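Long-range contacts in siroheme decarboxylase (Hydrogenobacter thermophilus, PDB 4CH7), which catalyses the decarboxylation of siroheme, probably by way of monodecarboxysiroheme, to 12,18-didecarboxysiroheme in the biosynthesis of heme d1: residues D65-A70 against V134-R139; V91-E96 against W104-V109; E117-L122 against R326-L331; A233-V238 against L305-R310. All blocks are in the same frame, centred on the assembly; numbering follows the deposited sequence.

Interaction 1. Residues D65-A70 against V134-R139; sequences DSALIA and VLRVVR
Ile-69 lays its CD1 methyl against both branches of Val-134, with CD1 3.9 Å from Val-134 CG2, the two side chains lying alongside and pointing the same way. These are the first and last strands of the first AsnC-like domain, a ferredoxin-like βαββαβ unit, running antiparallel as neighbours in its sheet. Ala-67 extends the apolar row on that face, its CB 4.2 Å from Val-134 CG1, with Leu-116 of helix 116-126 packed on both. Leu-68 and Leu-135 form the hydrogen-bonded pair, Leu-135 N giving a bond to Leu-68 O at 2.9 Å, and both side chains touch Phe-276 of strand 275-281. At the strand end, Arg-136 runs extended from CG to NE and takes hold of Asp-65 side-on. NE meets OD1 of Asp-65 at 2.9 Å, nearly straight at 169° and on the syn lone pair, whereas NH2 reaches OD2 at 2.7 Å from above the carboxylate plane. Two bonds fix the rotation of the carboxylate, and Arg-136 NH1 has a second anion in Glu-117. Beyond Arg-136 the backbones part, and one water bridges them: it donates to Ser-66 O at 3.0 Å and accepts from Val-137 N at 3.1 Å.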
# COMPACT_ATOMS: atom_id res chain seq x y z
N ASP A 65 -3.01 11.79 -1.65
CA ASP A 65 -3.42 11.38 -2.98
C ASP A 65 -2.40 10.38 -3.49
O ASP A 65 -1.20 10.69 -3.56
CB ASP A 65 -3.51 12.58 -3.93
CG ASP A 65 -4.30 12.27 -5.19
OD1 ASP A 65 -4.67 11.09 -5.39
OD2 ASP A 65 -4.55 13.20 -5.98
N SER A 66 -2.86 9.18 -3.83
CA SER A 66 -1.98 8.15 -4.35
C SER A 66 -2.47 7.63 -5.69
O SER A 66 -3.67 7.53 -5.93
CB SER A 66 -1.83 7.00 -3.35
OG SER A 66 -3.08 6.43 -3.04
N ALA A 67 -1.52 7.33 -6.58
CA ALA A 67 -1.87 6.84 -7.91
C ALA A 67 -0.82 5.88 -8.43
O ALA A 67 0.31 5.83 -7.93
CB ALA A 67 -2.03 8.01 -8.88
N LEU A 68 -1.19 5.11 -9.45
CA LEU A 68 -0.25 4.24 -10.13
C LEU A 68 0.31 5.01 -11.33
O LEU A 68 -0.44 5.40 -12.22
CB LEU A 68 -0.92 2.95 -10.59
CG LEU A 68 -0.03 1.85 -11.16
CD1 LEU A 68 1.06 1.50 -10.17
CD2 LEU A 68 -0.86 0.63 -11.50
N ILE A 69 1.62 5.23 -11.33
CA ILE A 69 2.25 6.00 -12.39
C ILE A 69 3.02 5.08 -13.34
O ILE A 69 3.67 4.14 -12.90
CB ILE A 69 3.19 7.07 -11.81
CG1 ILE A 69 2.48 7.88 -10.72
CG2 ILE A 69 3.70 7.99 -12.91
CD1 ILE A 69 1.20 8.56 -11.20
N ALA A 70 2.94 5.37 -14.64
CA ALA A 70 3.66 4.60 -15.65
C ALA A 70 4.48 5.53 -16.52
O ALA A 70 3.95 6.50 -17.06
CB ALA A 70 2.69 3.80 -16.49
N VAL A 134 -1.20 8.45 -15.40
CA VAL A 134 -1.56 8.71 -14.01
C VAL A 134 -2.87 8.00 -13.71
O VAL A 134 -3.96 8.51 -14.02
CB VAL A 134 -1.66 10.23 -13.73
CG1 VAL A 134 -2.18 10.47 -12.32
CG2 VAL A 134 -0.31 10.89 -13.91
N LEU A 135 -2.76 6.81 -13.13
CA LEU A 135 -3.92 5.95 -12.91
C LEU A 135 -4.24 5.82 -11.42
O LEU A 135 -3.39 5.41 -10.63
CB LEU A 135 -3.68 4.57 -13.51
CG LEU A 135 -3.12 4.54 -14.93
CD1 LEU A 135 -2.88 3.11 -15.40
CD2 LEU A 135 -4.03 5.27 -15.89
N ARG A 136 -5.47 6.16 -11.05
CA ARG A 136 -5.92 5.98 -9.68
C ARG A 136 -6.77 4.72 -9.55
O ARG A 136 -7.88 4.66 -10.07
CB ARG A 136 -6.68 7.21 -9.19
CG ARG A 136 -5.76 8.37 -8.86
CD ARG A 136 -6.54 9.59 -8.40
NE ARG A 136 -5.64 10.69 -8.04
CZ ARG A 136 -5.09 11.52 -8.92
NH1 ARG A 136 -5.35 11.38 -10.21
NH2 ARG A 136 -4.28 12.48 -8.52
N VAL A 137 -6.23 3.73 -8.85
CA VAL A 137 -6.91 2.45 -8.69
C VAL A 137 -7.49 2.30 -7.28
O VAL A 137 -7.03 2.95 -6.34
CB VAL A 137 -5.95 1.28 -8.98
CG1 VAL A 137 -5.43 1.36 -10.40
CG2 VAL A 137 -4.79 1.27 -7.99
N VAL A 138 -8.50 1.45 -7.16
CA VAL A 138 -9.09 1.13 -5.87
C VAL A 138 -9.01 -0.38 -5.68
O VAL A 138 -9.35 -1.14 -6.58
CB VAL A 138 -10.57 1.54 -5.81
CG1 VAL A 138 -11.05 1.59 -4.37
CG2 VAL A 138 -10.77 2.89 -6.47
N ARG A 139 -8.54 -0.81 -4.51
CA ARG A 139 -8.41 -2.24 -4.24
C ARG A 139 -9.77 -2.92 -4.23
O ARG A 139 -10.72 -2.41 -3.62
CB ARG A 139 -7.71 -2.47 -2.90
CG ARG A 139 -6.65 -3.57 -2.91
CD ARG A 139 -7.11 -4.83 -2.22
NE ARG A 139 -6.02 -5.43 -1.46
CZ ARG A 139 -5.89 -5.33 -0.14
NH1 ARG A 139 -6.79 -4.66 0.57
NH2 ARG A 139 -4.86 -5.89 0.47
O HOH W 1 -4.16 4.69 -6.73

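Interaction 2. Residues V91-E96 against W104-V109; sequences VSHNYE and WFTLAV
Val-91 presses its CG2 methyl against the Phe-105 ring, 3.6 Å from CD2, the two side chains crossing at about a right angle. With chi1 at 60°, Phe-105 holds its CG between its own backbone N and carbonyl carbon, which leaves the CD2 side of the ring within reach of the valine methyls. The same CG2 of Val-91 also meets Leu-107 CD1 at 4.0 Å, so an alanine at Val-91 would probably open a gap between Phe-105 and Leu-107 and leave the ring freer to shift. Asn-94 sits on that same face: its OD1 lies 3.5 Å from Phe-105 CB, with the amide plane steeply turned to the ring, while ND2 is bonded to Asn-86. The strands are the arms of the β-hairpin in the first AsnC-like domain, and a β-bulge interrupts their register. There Ser-92 N bonds to Thr-106 O at 3.0 Å, and Thr-106 N returns to the next residue's carbonyl, His-93 O, at 2.9 Å. Ser-92 OG rests against Thr-106 CB at 3.3 Å. His-93, inferred to be an active-site residue, lies within this bulge, the edge of its ring facing Thr-106 OG1. Past it, Tyr-95 and Trp-104 exchange both backbone N-H···O bonds.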
# COMPACT_ATOMS: atom_id res chain seq x y z
N VAL A 91 7.27 7.30 -3.33
CA VAL A 91 7.20 6.12 -4.18
C VAL A 91 7.39 4.85 -3.35
O VAL A 91 8.45 4.65 -2.75
CB VAL A 91 8.24 6.16 -5.32
CG1 VAL A 91 8.24 4.85 -6.09
CG2 VAL A 91 7.95 7.33 -6.25
N SER A 92 6.36 4.01 -3.31
CA SER A 92 6.39 2.79 -2.49
C SER A 92 6.94 1.60 -3.27
O SER A 92 7.91 0.96 -2.85
CB SER A 92 4.99 2.47 -1.97
OG SER A 92 4.07 2.30 -3.04
N HIS A 93 6.32 1.30 -4.40
CA HIS A 93 6.79 0.23 -5.27
C HIS A 93 7.26 0.82 -6.59
O HIS A 93 6.68 1.79 -7.07
CB HIS A 93 5.67 -0.78 -5.52
CG HIS A 93 5.01 -1.27 -4.27
ND1 HIS A 93 5.52 -2.30 -3.52
CD2 HIS A 93 3.88 -0.86 -3.65
CE1 HIS A 93 4.73 -2.51 -2.48
NE2 HIS A 93 3.73 -1.65 -2.53
N ASN A 94 8.31 0.25 -7.16
CA ASN A 94 8.76 0.63 -8.49
C ASN A 94 9.17 -0.60 -9.28
O ASN A 94 9.96 -1.42 -8.79
CB ASN A 94 9.92 1.63 -8.42
CG ASN A 94 10.30 2.20 -9.78
OD1 ASN A 94 9.54 2.08 -10.75
ND2 ASN A 94 11.47 2.82 -9.86
N TYR A 95 8.64 -0.74 -10.49
CA TYR A 95 8.87 -1.95 -11.27
C TYR A 95 9.17 -1.66 -12.73
O TYR A 95 8.64 -0.70 -13.31
CB TYR A 95 7.65 -2.87 -11.17
CG TYR A 95 7.48 -3.52 -9.82
CD1 TYR A 95 8.23 -4.63 -9.48
CD2 TYR A 95 6.57 -3.02 -8.90
CE1 TYR A 95 8.08 -5.23 -8.25
CE2 TYR A 95 6.41 -3.62 -7.66
CZ TYR A 95 7.18 -4.72 -7.34
OH TYR A 95 7.03 -5.33 -6.11
N GLU A 96 10.03 -2.48 -13.31
CA GLU A 96 10.16 -2.53 -14.76
C GLU A 96 9.19 -3.58 -15.26
O GLU A 96 9.18 -4.71 -14.77
CB GLU A 96 11.58 -2.89 -15.18
CG GLU A 96 11.72 -3.11 -16.68
CD GLU A 96 13.12 -3.49 -17.08
OE1 GLU A 96 14.05 -3.30 -16.27
OE2 GLU A 96 13.29 -3.99 -18.21
N TRP A 104 6.72 1.24 -14.03
CA TRP A 104 5.51 1.45 -13.24
C TRP A 104 5.83 1.61 -11.77
O TRP A 104 6.47 0.74 -11.17
CB TRP A 104 4.55 0.28 -13.43
CG TRP A 104 3.93 0.24 -14.79
CD1 TRP A 104 4.54 -0.09 -15.96
CD2 TRP A 104 2.56 0.53 -15.11
NE1 TRP A 104 3.63 -0.02 -17.00
CE2 TRP A 104 2.41 0.36 -16.50
CE3 TRP A 104 1.45 0.91 -14.35
CZ2 TRP A 104 1.19 0.57 -17.15
CZ3 TRP A 104 0.24 1.12 -15.00
CH2 TRP A 104 0.12 0.94 -16.38
N PHE A 105 5.39 2.71 -11.18
CA PHE A 105 5.56 2.90 -9.75
C PHE A 105 4.31 3.46 -9.07
O PHE A 105 3.46 4.08 -9.71
CB PHE A 105 6.79 3.77 -9.44
CG PHE A 105 6.74 5.15 -10.03
CD1 PHE A 105 7.17 5.38 -11.33
CD2 PHE A 105 6.30 6.22 -9.27
CE1 PHE A 105 7.13 6.65 -11.87
CE2 PHE A 105 6.26 7.50 -9.80
CZ PHE A 105 6.68 7.71 -11.10
N THR A 106 4.20 3.19 -7.78
CA THR A 106 3.11 3.73 -6.98
C THR A 106 3.59 4.99 -6.29
O THR A 106 4.58 4.98 -5.56
CB THR A 106 2.62 2.72 -5.93
OG1 THR A 106 2.09 1.56 -6.59
CG2 THR A 106 1.55 3.33 -5.05
N LEU A 107 2.89 6.10 -6.53
CA LEU A 107 3.24 7.37 -5.93
C LEU A 107 2.17 7.82 -4.95
O LEU A 107 0.98 7.79 -5.27
CB LEU A 107 3.44 8.45 -7.00
CG LEU A 107 3.67 9.88 -6.50
CD1 LEU A 107 4.93 9.95 -5.65
CD2 LEU A 107 3.75 10.85 -7.66
N ALA A 108 2.60 8.21 -3.75
CA ALA A 108 1.69 8.79 -2.77
C ALA A 108 2.19 10.18 -2.38
O ALA A 108 3.36 10.34 -2.02
CB ALA A 108 1.60 7.91 -1.54
N VAL A 109 1.32 11.17 -2.47
CA VAL A 109 1.71 12.55 -2.19
C VAL A 109 0.94 13.10 -0.98
O VAL A 109 -0.28 13.02 -0.93
CB VAL A 109 1.47 13.46 -3.41
CG1 VAL A 109 1.72 14.92 -3.06
CG2 VAL A 109 2.36 13.03 -4.57

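Interaction 3. Residues E117-L122 against R326-L331; sequences EDVVRL and RWFKEL
Val-119 is the first residue of 117-122 to meet the other helix, and it touches two aromatic rings. Its CG2 lies 4.0 Å from Phe-328 CE1, and its CG1 comes up to the edge of the Trp-327 indole, 4.5 Å from CZ3. With CG1 anti to the backbone N (chi1 175°), the two methyls are split between the rings. Val-120 turns the other way, onto Tyr-132 and Val-134 of strand 132-139, so this turn of helix is wedged between the sheet on one flank and 326-331 on the other. The contact is plain helix packing: the C-terminal helix 323-335, which follows the last strand of the second AsnC-like domain, comes back to lie on helix 116-126 of the first. The short axes cross at 49° and approach no closer than 11.3 Å, a wide spacing bridged by the large apolar side chains of Phe-328, Leu-331 and Leu-122, with the Trp-327 ring at one side. Arg-121 faces outward and pairs within its own helix, NH2 to Asp-118 OD1 at 3.2 Å. Leu-122 points toward the partner helix and works at both ends: its CD1 stands 3.8 Å from Phe-328 CZ, the two side chains meeting at about a right angle, and its CB carries Leu-331 CD2 at 3.7 Å. Leu-331 also touches Arg-126, one turn past Leu-122 in helix 116-126.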
# COMPACT_ATOMS: atom_id res chain seq x y z
N GLU A 117 -0.53 15.33 -9.87
CA GLU A 117 -0.31 15.58 -11.29
C GLU A 117 0.86 16.54 -11.56
O GLU A 117 1.56 16.41 -12.56
CB GLU A 117 -1.58 16.14 -11.94
CG GLU A 117 -2.57 15.08 -12.41
CD GLU A 117 -3.35 14.44 -11.27
OE1 GLU A 117 -3.18 14.86 -10.11
OE2 GLU A 117 -4.14 13.52 -11.55
N ASP A 118 1.05 17.50 -10.66
CA ASP A 118 2.16 18.43 -10.78
C ASP A 118 3.47 17.72 -10.47
O ASP A 118 4.46 17.89 -11.19
CB ASP A 118 1.97 19.62 -9.83
CG ASP A 118 0.82 20.53 -10.24
OD1 ASP A 118 0.71 20.84 -11.45
OD2 ASP A 118 0.03 20.92 -9.36
N VAL A 119 3.47 16.93 -9.40
CA VAL A 119 4.63 16.15 -8.99
C VAL A 119 5.17 15.28 -10.12
O VAL A 119 6.37 15.28 -10.39
CB VAL A 119 4.31 15.27 -7.76
CG1 VAL A 119 5.47 14.36 -7.42
CG2 VAL A 119 3.94 16.13 -6.57
N VAL A 120 4.28 14.55 -10.79
CA VAL A 120 4.70 13.66 -11.88
C VAL A 120 5.14 14.43 -13.12
O VAL A 120 6.03 13.98 -13.85
CB VAL A 120 3.59 12.64 -12.24
CG1 VAL A 120 3.12 11.89 -11.01
CG2 VAL A 120 2.41 13.32 -12.92
N ARG A 121 4.53 15.58 -13.36
CA ARG A 121 4.90 16.44 -14.49
C ARG A 121 6.35 16.89 -14.34
O ARG A 121 7.15 16.81 -15.28
CB ARG A 121 3.98 17.66 -14.58
CG ARG A 121 4.47 18.73 -15.55
CD ARG A 121 3.49 19.90 -15.64
NE ARG A 121 3.16 20.46 -14.33
CZ ARG A 121 3.89 21.39 -13.71
NH1 ARG A 121 5.00 21.85 -14.26
NH2 ARG A 121 3.51 21.84 -12.52
N LEU A 122 6.68 17.35 -13.13
CA LEU A 122 8.03 17.78 -12.81
C LEU A 122 9.02 16.62 -12.85
O LEU A 122 10.16 16.79 -13.28
CB LEU A 122 8.04 18.47 -11.45
CG LEU A 122 7.19 19.74 -11.39
CD1 LEU A 122 6.99 20.21 -9.96
CD2 LEU A 122 7.82 20.83 -12.23
N ARG A 326 11.22 18.12 1.37
CA ARG A 326 12.63 18.41 1.14
C ARG A 326 13.11 17.82 -0.18
O ARG A 326 13.86 18.46 -0.92
CB ARG A 326 13.47 17.89 2.31
CG ARG A 326 14.97 18.05 2.11
CD ARG A 326 15.74 17.72 3.38
NE ARG A 326 15.28 16.49 4.01
CZ ARG A 326 15.59 15.27 3.58
NH1 ARG A 326 16.36 15.11 2.52
NH2 ARG A 326 15.13 14.20 4.22
N TRP A 327 12.67 16.60 -0.47
CA TRP A 327 12.95 15.98 -1.76
C TRP A 327 12.30 16.78 -2.88
O TRP A 327 12.87 16.94 -3.96
CB TRP A 327 12.44 14.54 -1.81
CG TRP A 327 12.54 13.94 -3.18
CD1 TRP A 327 13.61 13.29 -3.72
CD2 TRP A 327 11.52 13.94 -4.19
NE1 TRP A 327 13.32 12.89 -5.00
CE2 TRP A 327 12.05 13.28 -5.32
CE3 TRP A 327 10.22 14.44 -4.26
CZ2 TRP A 327 11.31 13.10 -6.49
CZ3 TRP A 327 9.49 14.26 -5.42
CH2 TRP A 327 10.04 13.60 -6.52
N PHE A 328 11.10 17.29 -2.62
CA PHE A 328 10.33 18.02 -3.62
C PHE A 328 10.98 19.35 -3.99
O PHE A 328 11.07 19.69 -5.18
CB PHE A 328 8.89 18.23 -3.15
CG PHE A 328 7.99 18.78 -4.22
CD1 PHE A 328 7.86 18.13 -5.44
CD2 PHE A 328 7.27 19.94 -4.00
CE1 PHE A 328 7.03 18.63 -6.43
CE2 PHE A 328 6.43 20.45 -4.99
CZ PHE A 328 6.32 19.79 -6.20
N LYS A 329 11.41 20.10 -2.98
CA LYS A 329 12.10 21.38 -3.20
C LYS A 329 13.31 21.18 -4.10
O LYS A 329 13.55 21.97 -5.01
CB LYS A 329 12.58 21.96 -1.87
CG LYS A 329 11.52 22.08 -0.78
CD LYS A 329 10.49 23.16 -1.09
CE LYS A 329 9.62 23.44 0.12
NZ LYS A 329 10.42 23.93 1.28
N GLU A 330 14.06 20.11 -3.84
CA GLU A 330 15.25 19.79 -4.62
C GLU A 330 14.92 19.54 -6.09
O GLU A 330 15.67 19.94 -6.97
CB GLU A 330 15.96 18.57 -4.03
CG GLU A 330 17.10 18.93 -3.10
CD GLU A 330 18.19 19.71 -3.81
OE1 GLU A 330 18.82 19.14 -4.73
OE2 GLU A 330 18.40 20.89 -3.47
N LEU A 331 13.79 18.88 -6.34
CA LEU A 331 13.32 18.67 -7.71
C LEU A 331 13.00 20.01 -8.36
O LEU A 331 13.35 20.25 -9.52
CB LEU A 331 12.08 17.77 -7.73
CG LEU A 331 11.45 17.54 -9.10
CD1 LEU A 331 12.47 16.92 -10.04
CD2 LEU A 331 10.21 16.67 -9.01

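Interaction 4. Residues A233-V238 against L305-R310; sequences ANAMSV and LLFSTR
Ala-235 sets its CB over one face of the Phe-307 ring, a CH-pi contact 4.0 Å from CB to the ring centroid. The strands are the first and last of the second AsnC-like domain, antiparallel neighbours in the closed barrel. On the Phe-307 face the packing is tight: Leu-305 CD2 reaches Ser-237 CB at 3.6 Å, and both Leu-305 and Phe-307 are backed by helix 284-297. Phe-307 has its CG anti to the carbonyl carbon (chi1 -68°), which brings the ring beneath the alanine methyl. A serine in place of Phe-307 would probably leave Ala-235 CB and Ile-287 facing a gap where the ring had been. On the other face Leu-306 CD1 crosses Val-238 CG2 at 3.7 Å, while the selenium-bearing end of Met-236, a selenomethionine here, leads away from the partner strand, and the side chain also touches Met-278 and Arg-97. Met-236 and Leu-306 exchange two backbone bonds. The contact then thins toward solvent: Thr-309 and Arg-310 are exposed and form a classic bulge opposite Glu-96 of strand 91-97. At this looser end the side chains of Asn-234 and Ser-308 come no nearer than CB to CB, 4.3 Å, and the last backbone bond is Ser-308 N to Asn-234 O at 2.8 Å, its donor standing 38° out of the carbonyl plane.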
# COMPACT_ATOMS: atom_id res chain seq x y z
N ALA A 233 7.71 -15.91 -11.34
CA ALA A 233 7.18 -14.96 -12.31
C ALA A 233 6.00 -14.18 -11.73
O ALA A 233 5.18 -14.73 -11.00
CB ALA A 233 6.75 -15.68 -13.58
N ASN A 234 5.94 -12.90 -12.07
CA ASN A 234 4.85 -12.04 -11.62
C ASN A 234 4.39 -11.12 -12.74
O ASN A 234 5.19 -10.71 -13.59
CB ASN A 234 5.27 -11.22 -10.41
CG ASN A 234 5.55 -12.08 -9.19
OD1 ASN A 234 4.67 -12.31 -8.37
ND2 ASN A 234 6.79 -12.55 -9.07
N ALA A 235 3.11 -10.79 -12.75
CA ALA A 235 2.57 -9.89 -13.76
C ALA A 235 1.36 -9.13 -13.24
O ALA A 235 0.53 -9.67 -12.51
CB ALA A 235 2.19 -10.66 -15.01
N MSE A 236 1.30 -7.86 -13.62
CA MSE A 236 0.08 -7.09 -13.47
C MSE A 236 -0.75 -7.35 -14.71
O MSE A 236 -0.39 -6.92 -15.81
CB MSE A 236 0.39 -5.60 -13.34
CG MSE A 236 -0.78 -4.68 -13.65
SE MSE A 236 -0.29 -2.81 -13.48
CE MSE A 236 0.22 -2.82 -11.61
N SER A 237 -1.84 -8.10 -14.56
CA SER A 237 -2.75 -8.32 -15.67
C SER A 237 -3.76 -7.19 -15.70
O SER A 237 -4.36 -6.86 -14.67
CB SER A 237 -3.46 -9.67 -15.54
OG SER A 237 -4.37 -9.66 -14.46
N VAL A 238 -3.93 -6.56 -16.86
CA VAL A 238 -4.89 -5.48 -16.99
C VAL A 238 -6.00 -5.87 -17.96
O VAL A 238 -5.74 -6.47 -19.00
CB VAL A 238 -4.21 -4.15 -17.41
CG1 VAL A 238 -3.25 -3.69 -16.33
CG2 VAL A 238 -3.49 -4.31 -18.74
N LEU A 305 -0.67 -8.52 -20.40
CA LEU A 305 0.11 -9.03 -19.28
C LEU A 305 1.39 -8.23 -19.11
O LEU A 305 2.31 -8.33 -19.93
CB LEU A 305 0.42 -10.52 -19.47
CG LEU A 305 -0.78 -11.46 -19.47
CD1 LEU A 305 -0.35 -12.91 -19.62
CD2 LEU A 305 -1.60 -11.27 -18.21
N LEU A 306 1.44 -7.42 -18.06
CA LEU A 306 2.61 -6.59 -17.79
C LEU A 306 3.49 -7.28 -16.75
O LEU A 306 3.35 -7.05 -15.55
CB LEU A 306 2.20 -5.19 -17.32
CG LEU A 306 1.61 -4.23 -18.36
CD1 LEU A 306 0.18 -4.60 -18.74
CD2 LEU A 306 1.67 -2.80 -17.86
N PHE A 307 4.40 -8.12 -17.23
CA PHE A 307 5.27 -8.90 -16.35
C PHE A 307 6.30 -8.03 -15.63
O PHE A 307 6.91 -7.15 -16.23
CB PHE A 307 5.99 -9.99 -17.14
CG PHE A 307 5.08 -11.07 -17.65
CD1 PHE A 307 4.80 -12.19 -16.87
CD2 PHE A 307 4.50 -10.98 -18.91
CE1 PHE A 307 3.96 -13.19 -17.34
CE2 PHE A 307 3.66 -11.97 -19.38
CZ PHE A 307 3.39 -13.08 -18.59
N SER A 308 6.47 -8.28 -14.34
CA SER A 308 7.50 -7.61 -13.55
C SER A 308 8.85 -8.27 -13.84
O SER A 308 9.09 -9.41 -13.45
CB SER A 308 7.17 -7.69 -12.06
OG SER A 308 8.33 -7.47 -11.27
N THR A 309 9.74 -7.55 -14.53
CA THR A 309 11.05 -8.08 -14.88
C THR A 309 12.15 -7.50 -14.00
O THR A 309 13.30 -7.95 -14.05
CB THR A 309 11.38 -7.86 -16.37
OG1 THR A 309 11.22 -6.47 -16.70
CG2 THR A 309 10.45 -8.69 -17.24
N ARG A 310 11.80 -6.49 -13.20
CA ARG A 310 12.71 -5.89 -12.23
C ARG A 310 11.95 -5.25 -11.07
O ARG A 310 10.86 -4.70 -11.26
CB ARG A 310 13.61 -4.84 -12.88
CG ARG A 310 14.89 -5.37 -13.49
CD ARG A 310 16.00 -4.33 -13.51
NE ARG A 310 16.51 -4.05 -12.17
CZ ARG A 310 17.64 -3.40 -11.92
NH1 ARG A 310 18.39 -2.96 -12.92
NH2 ARG A 310 18.02 -3.18 -10.67

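Interactions 1, 2 and 4 belong to one eight-stranded barrel built from both AsnC-like domains. Interactions 1 and 2 adjoin, with Ile-69 N 2.7 Å from Phe-105 O, while 91-96 joins 305-310 across the domains through Glu-96 O and Thr-309 N, 2.9 Å apart. Inside the barrel Leu-68 CD2 of interaction 1 meets Met-236 CE of interaction 4 at 3.6 Å. Both side chains lie near that of His-93, the inferred active-site residue in interaction 2, at about 7 and 8 Å. Interaction 3 sits outside, its centre about 28 Å from that of interaction 4, yet Leu-107 CD2 reaches Val-120 CG1 at 3.6 Å.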